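Local coordinates for protein NADP-dependent 2-hydroxyacid dehydrogenase (Rhizobium etli, PDB 4XCV) that binds NADPH and probably catalyses the NADP-dependent interconversion of 2-hydroxyacids and 2-oxoacids, as a D-isomer-specific 2-hydroxyacid dehydrogenase, at residues I301-E305 with R306-L310; R43-S46 with E47-Y50; G120-S123 with H124-R128. All coordinates share one frame; numbering follows the deposited sequence. Where two conformers were deposited one is given.

Interaction 1 of 3, residues I301-E305 with R306-L310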
# COMPACT_ATOMS: atom_id res chain seq x y z
N ILE A 301 12.61 13.63 30.06
CA ILE A 301 13.34 14.08 31.27
C ILE A 301 13.94 15.45 31.01
O ILE A 301 13.87 16.31 31.91
CB ILE A 301 14.40 13.03 31.66
CG1 ILE A 301 13.73 11.82 32.26
CG2 ILE A 301 15.41 13.62 32.67
CD1 ILE A 301 14.66 10.62 32.49
N ALA A 302 14.54 15.64 29.82
CA ALA A 302 15.16 16.95 29.53
C ALA A 302 14.10 18.04 29.57
O ALA A 302 14.33 19.10 30.16
CB ALA A 302 15.86 16.93 28.18
N ARG A 303 12.94 17.80 28.96
CA ARG A 303 11.86 18.80 29.01
C ARG A 303 11.47 19.07 30.45
O ARG A 303 11.36 20.22 30.87
CB ARG A 303 10.64 18.30 28.28
CG ARG A 303 10.80 18.28 26.78
CD ARG A 303 9.58 17.68 26.12
NE ARG A 303 8.38 18.46 26.40
CZ ARG A 303 8.00 19.51 25.70
NH1 ARG A 303 8.69 19.95 24.64
NH2 ARG A 303 6.93 20.22 26.11
N PHE A 304 11.27 17.99 31.20
CA PHE A 304 10.83 18.12 32.61
C PHE A 304 11.83 18.94 33.45
O PHE A 304 11.44 19.81 34.24
CB PHE A 304 10.66 16.74 33.22
CG PHE A 304 9.97 16.72 34.57
CD1 PHE A 304 8.61 16.90 34.69
CD2 PHE A 304 10.69 16.42 35.69
CE1 PHE A 304 7.99 16.83 35.93
CE2 PHE A 304 10.06 16.33 36.94
CZ PHE A 304 8.73 16.52 37.05
N GLU A 305 13.12 18.71 33.21
CA GLU A 305 14.21 19.39 33.94
C GLU A 305 14.44 20.83 33.48
O GLU A 305 15.07 21.64 34.21
CB GLU A 305 15.46 18.53 33.91
CG GLU A 305 15.22 17.25 34.74
CD GLU A 305 16.39 16.30 34.85
OE1 GLU A 305 17.41 16.47 34.14
OE2 GLU A 305 16.20 15.33 35.62
N ARG A 306 13.92 21.20 32.29
CA ARG A 306 13.86 22.64 31.87
C ARG A 306 12.56 23.29 32.35
O ARG A 306 12.33 24.49 32.10
CB ARG A 306 14.05 22.76 30.32
CG ARG A 306 15.43 22.41 29.76
CD ARG A 306 15.71 22.94 28.32
NE ARG A 306 14.66 22.49 27.48
CZ ARG A 306 14.66 21.34 26.81
NH1 ARG A 306 15.78 20.64 26.62
NH2 ARG A 306 13.53 20.95 26.25
N GLY A 307 11.69 22.56 33.05
CA GLY A 307 10.41 23.10 33.54
C GLY A 307 9.28 23.10 32.54
O GLY A 307 8.20 23.71 32.81
N GLU A 308 9.50 22.44 31.40
CA GLU A 308 8.48 22.33 30.38
C GLU A 308 7.54 21.18 30.63
O GLU A 308 7.87 20.24 31.36
CB GLU A 308 9.18 22.14 29.03
CG GLU A 308 9.99 23.38 28.67
CD GLU A 308 10.69 23.25 27.33
OE1 GLU A 308 10.98 22.11 26.92
OE2 GLU A 308 10.81 24.31 26.64
N PRO A 309 6.36 21.19 29.99
CA PRO A 309 5.40 20.12 30.17
C PRO A 309 5.86 18.81 29.62
O PRO A 309 6.40 18.76 28.51
CB PRO A 309 4.15 20.57 29.37
CG PRO A 309 4.41 21.95 29.00
CD PRO A 309 5.85 22.29 29.15
N LEU A 310 5.60 17.73 30.33
CA LEU A 310 5.71 16.40 29.77
C LEU A 310 4.72 16.23 28.65
O LEU A 310 3.60 16.80 28.71
CB LEU A 310 5.45 15.37 30.81
CG LEU A 310 6.47 15.23 31.94
CD1 LEU A 310 5.83 14.52 33.14
CD2 LEU A 310 7.76 14.54 31.52

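Interaction 2 of 3, residues R43-S46 with E47-Y50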
# COMPACT_ATOMS: atom_id res chain seq x y z
N ARG A 43 18.51 -2.65 46.48
CA ARG A 43 18.91 -1.30 46.13
C ARG A 43 18.01 -0.28 46.81
O ARG A 43 16.79 -0.47 46.87
CB ARG A 43 18.78 -1.15 44.62
CG ARG A 43 19.31 0.13 44.03
CD ARG A 43 20.80 0.17 43.97
NE ARG A 43 21.27 1.37 43.30
CZ ARG A 43 21.82 1.44 42.08
NH1 ARG A 43 21.98 0.40 41.26
NH2 ARG A 43 22.24 2.62 41.67
N ASP A 44 18.60 0.80 47.32
CA ASP A 44 17.89 1.96 47.89
C ASP A 44 17.34 2.82 46.75
O ASP A 44 18.11 3.36 45.96
CB ASP A 44 18.89 2.75 48.75
CG ASP A 44 18.28 3.85 49.53
OD1 ASP A 44 17.13 4.20 49.25
OD2 ASP A 44 18.94 4.26 50.54
N PHE A 45 16.01 2.97 46.68
CA PHE A 45 15.35 3.86 45.71
C PHE A 45 14.84 5.15 46.36
O PHE A 45 13.96 5.82 45.78
CB PHE A 45 14.14 3.17 45.02
CG PHE A 45 14.48 1.90 44.34
CD1 PHE A 45 15.67 1.74 43.67
CD2 PHE A 45 13.60 0.83 44.34
CE1 PHE A 45 16.01 0.53 43.10
CE2 PHE A 45 13.93 -0.38 43.75
CZ PHE A 45 15.16 -0.53 43.13
N SER A 46 15.37 5.55 47.50
CA SER A 46 14.86 6.76 48.13
C SER A 46 15.04 8.03 47.28
O SER A 46 14.22 8.94 47.39
CB SER A 46 15.42 6.93 49.54
OG SER A 46 16.79 7.22 49.52
N GLU A 47 16.07 8.10 46.46
CA GLU A 47 16.31 9.31 45.65
C GLU A 47 15.72 9.22 44.25
O GLU A 47 15.73 10.20 43.54
CB GLU A 47 17.80 9.61 45.56
CG GLU A 47 18.47 9.80 46.92
CD GLU A 47 18.10 11.10 47.59
OE1 GLU A 47 17.29 11.86 47.02
OE2 GLU A 47 18.61 11.37 48.70
N THR A 48 15.19 8.06 43.88
CA THR A 48 14.77 7.84 42.51
C THR A 48 13.63 8.76 42.12
O THR A 48 12.64 8.82 42.82
CB THR A 48 14.37 6.36 42.35
OG1 THR A 48 15.43 5.55 42.87
CG2 THR A 48 14.07 6.06 40.86
N GLU A 49 13.80 9.45 40.99
CA GLU A 49 12.83 10.42 40.44
C GLU A 49 12.00 9.84 39.33
O GLU A 49 10.84 10.23 39.17
CB GLU A 49 13.57 11.64 39.85
CG GLU A 49 14.47 12.34 40.81
CD GLU A 49 15.12 13.51 40.17
OE1 GLU A 49 16.01 13.36 39.31
OE2 GLU A 49 14.66 14.61 40.49
N TYR A 50 12.61 9.02 38.48
CA TYR A 50 11.94 8.56 37.26
C TYR A 50 12.00 7.05 37.21
O TYR A 50 13.06 6.45 37.50
CB TYR A 50 12.64 9.13 36.02
CG TYR A 50 12.89 10.61 36.10
CD1 TYR A 50 11.83 11.51 36.22
CD2 TYR A 50 14.16 11.12 36.05
CE1 TYR A 50 12.06 12.88 36.29
CE2 TYR A 50 14.40 12.48 36.10
CZ TYR A 50 13.36 13.36 36.24
OH TYR A 50 13.59 14.73 36.27
O HOH W 1 18.25 6.20 45.88
O HOH W 2 11.66 7.15 44.95

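Interaction 3 of 3, residues G120-S123 with H124-R128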
# COMPACT_ATOMS: atom_id res chain seq x y z
N GLY A 120 -6.80 -13.54 -3.52
CA GLY A 120 -7.12 -14.28 -4.73
C GLY A 120 -5.96 -14.36 -5.68
O GLY A 120 -5.68 -15.41 -6.25
N HIS A 121 -5.28 -13.23 -5.88
CA HIS A 121 -4.10 -13.21 -6.72
C HIS A 121 -3.08 -14.22 -6.25
O HIS A 121 -2.49 -14.96 -7.08
CB HIS A 121 -3.46 -11.82 -6.78
CG HIS A 121 -4.20 -10.89 -7.67
ND1 HIS A 121 -4.51 -9.60 -7.32
CD2 HIS A 121 -4.64 -11.03 -8.94
CE1 HIS A 121 -5.12 -9.00 -8.32
NE2 HIS A 121 -5.23 -9.85 -9.32
N ASP A 122 -2.86 -14.28 -4.97
CA ASP A 122 -1.86 -15.19 -4.48
C ASP A 122 -2.29 -16.65 -4.57
O ASP A 122 -1.49 -17.51 -4.92
CB ASP A 122 -1.43 -14.77 -3.09
CG ASP A 122 -0.31 -15.55 -2.61
OD1 ASP A 122 0.83 -15.36 -3.13
OD2 ASP A 122 -0.56 -16.40 -1.74
N SER A 123 -3.57 -16.92 -4.30
CA SER A 123 -4.09 -18.27 -4.46
C SER A 123 -3.95 -18.77 -5.89
O SER A 123 -3.52 -19.91 -6.15
CB SER A 123 -5.54 -18.29 -4.00
OG SER A 123 -6.13 -19.58 -4.17
N HIS A 124 -4.31 -17.95 -6.85
CA HIS A 124 -4.16 -18.33 -8.26
C HIS A 124 -2.69 -18.47 -8.67
O HIS A 124 -2.34 -19.37 -9.40
CB HIS A 124 -4.89 -17.36 -9.16
CG HIS A 124 -6.37 -17.41 -9.02
ND1 HIS A 124 -7.10 -18.54 -9.28
CD2 HIS A 124 -7.27 -16.43 -8.74
CE1 HIS A 124 -8.38 -18.29 -9.08
NE2 HIS A 124 -8.51 -17.00 -8.81
N GLN A 125 -1.83 -17.55 -8.20
CA GLN A 125 -0.41 -17.60 -8.55
C GLN A 125 0.20 -18.93 -8.09
O GLN A 125 0.92 -19.59 -8.86
CB GLN A 125 0.35 -16.43 -7.94
CG GLN A 125 1.81 -16.47 -8.33
CD GLN A 125 2.64 -15.37 -7.74
OE1 GLN A 125 2.12 -14.34 -7.31
NE2 GLN A 125 3.91 -15.57 -7.69
N ARG A 126 -0.16 -19.39 -6.90
CA ARG A 126 0.40 -20.63 -6.37
C ARG A 126 -0.03 -21.86 -7.17
O ARG A 126 0.61 -22.92 -7.08
CB ARG A 126 0.00 -20.80 -4.91
CG ARG A 126 0.70 -19.80 -4.02
CD ARG A 126 0.17 -19.83 -2.60
NE ARG A 126 0.90 -18.86 -1.79
CZ ARG A 126 2.07 -19.07 -1.20
NH1 ARG A 126 2.64 -20.27 -1.24
NH2 ARG A 126 2.65 -18.08 -0.49
N ARG A 127 -1.13 -21.72 -7.91
CA ARG A 127 -1.68 -22.77 -8.74
C ARG A 127 -1.37 -22.57 -10.19
O ARG A 127 -1.87 -23.33 -11.02
CB ARG A 127 -3.19 -22.84 -8.52
CG ARG A 127 -3.47 -23.31 -7.12
CD ARG A 127 -4.92 -23.54 -6.77
NE ARG A 127 -5.55 -22.27 -6.57
CZ ARG A 127 -6.83 -22.10 -6.22
NH1 ARG A 127 -7.60 -23.15 -6.02
NH2 ARG A 127 -7.31 -20.88 -6.10
N ARG A 128 -0.50 -21.62 -10.52
CA ARG A 128 -0.13 -21.32 -11.90
C ARG A 128 -1.32 -21.02 -12.76
O ARG A 128 -1.39 -21.42 -13.92
CB ARG A 128 0.73 -22.44 -12.51
CG ARG A 128 1.98 -22.73 -11.72
CD ARG A 128 2.77 -23.90 -12.28
NE ARG A 128 4.07 -24.01 -11.63
CZ ARG A 128 5.19 -23.43 -12.10
NH1 ARG A 128 5.21 -22.78 -13.28
NH2 ARG A 128 6.32 -23.53 -11.40

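Interaction 1 of 3, residues I301-E305 with R306-L310
A Schellman motif closes helix 292-305 here, and the chain that leaves it turns back along the last turn. Glu308 N donates to Arg303 O at 2.9 Å, and Gly307 N donates to Phe304 O. Gly307 has a positive phi of 83°. At these backbone angles a CB would press on the carbonyl oxygen of Arg306. One residue earlier, Arg306 N still makes the i to i+4 bond to Ala302 O.

The side chain of Arg303 ties the helix to the outgoing chain. It is bent at chi3 (62°), which brings the guanidinium round to the backbone of Pro309. Arg303 NE and Arg303 NH2 both donate to Pro309 O, side-on, each at 2.9 Å. The oxygen lies in the guanidinium plane. NE comes nearly along the C=O axis, while NH2 meets a lone pair.

Glu308 OE1 lies over one face of the same guanidinium, 3.9 Å from Arg303 NH1. This is a long salt bridge of charges alone, since no N-H points at the oxygen. Arg306 NH2 donates to Glu308 OE1 at 2.9 Å, with an N-H...O angle of 160°. That nitrogen reaches OE1 from above the carboxylate plane. The guanidinium of Arg306 in turn lies with one face over Ala302 O.

Apart from these charges, Phe304 CD1 packs on Leu310 CG at 3.9 Å. Both side chains also touch Val69 of strand 69-72. Glu305 points elsewhere, and its carboxylate pairs with Arg5 and Arg30.

Glu308 thus sits between two arginines and probably offsets their like charges. The two hydrogen bonds to Pro309 O fix the rotation of the Arg303 guanidinium. The partial negative charge of Ala302 O probably also suits the Arg306 cation.

Interaction 2 of 3, residues R43-S46 with E47-Y50
Thr48 folds back on Phe45. Its backbone N donates to Phe45 O at 3.2 Å, with an N-H...O angle of 155°. The donor stands above the carbonyl plane, not on a lone pair. The Thr48 hydroxyl lies beside the same residue, with OG1 3.5 Å from Phe45 CB. Thr48 OG1 is also 3.3 Å from Phe45 O, at most a weak bond. Thr48 OG1 stands anti to its own carbonyl carbon (chi1 -50°), which turns it to Phe45. The two side chains lie side by side and point the same way.

Waters fill the next shell. One water donates to both Phe45 O and Thr48 O. Another donates to Asp44 O and accepts from Glu47 N.

Asp44 positions the start of the turn. Its OD1 accepts from Ser46 N at 2.8 Å and from Ser46 OG at 3.1 Å, both from the same face of the carboxylate. Two bonds therefore grip one oxygen. The peptide oxygen Arg43 O sits over the centre of one face of the Phe45 ring.

Further out, Phe45 packs on Ile33 and Leu9, and Thr48 also touches Leu9. Ser46 O accepts from Asn66 ND2.

Residues 45-48 form a type I beta turn, entered through an Asx turn at Asp44. Together they lead the chain into strand 50-54 of the five-stranded parallel sheet.

Interaction 3 of 3, residues G120-S123 with H124-R128
This is an intrahelical contact in the last turns of helix 118-126, where the helix meets the second subunit. Backbone bonds run in i to i+4 steps. His124 N donates to Gly120 O at 2.9 Å and nearly straight (172°). Gln125 N and Arg126 N bond likewise to His121 O and Asp122 O.

Asp122 and Arg126 form a salt bridge one turn apart. In one Asp122 conformer, Arg126 NE donates to Asp122 OD2 at 2.9 Å, on the syn side of the carboxylate. The oxygen lies in the guanidinium plane, and the two flat groups are 73° apart. The Arg126 chain is extended from CG to NE, which carries NE out and back to this oxygen. Arg126 NH2 also pairs with Asp122 of the second subunit, and the reverse pair forms too.

Arg127 bends at chi3 (-76°) and turns its NE back to Ser123 O at 3.1 Å, from above the carbonyl plane. Arg127 N bonds the same oxygen only weakly.

The His124 ring rests by Gly120, its CD2 3.1 Å from Gly120 O, while ND1 is bonded to Glu129. An alanine at His124 would keep the helical backbone bond but is likely to leave the Glu129 carboxylate without this partner and Gly120 without the ring beside it.

Arg128, with positive phi, ends the helix in a Schellman motif: Arg128 N bonds Gln125 O, Glu129 N bonds His124 O. The helix follows helix 100-116. His121 and Gln125 face the second subunit, where His121 meets Pro282 and Asp284 and Gln125 packs on Phe279 of strand 278-280.

In the fold
Along the chain the order is interaction 2, interaction 3, interaction 1. Interactions 1 and 2 are neighbours at the five-stranded parallel sheet, with centres about 19 Å apart. The turn at 43-50 feeds strand 50-54, and the end of helix 292-305 packs beside that strand. They touch directly: Glu305 OE2 is 2.8 Å from Tyr50 OH, a probable hydrogen bond, and Ile301 CD1 packs on Tyr50 CD2. The late helix is thus joined to a sheet built from early sequence. Interaction 3 stands apart on the opposite side of the chain's centre, its centre about 55 Å from that of interaction 1 and about 59 Å from that of interaction 2. It lies where its helix meets the second subunit.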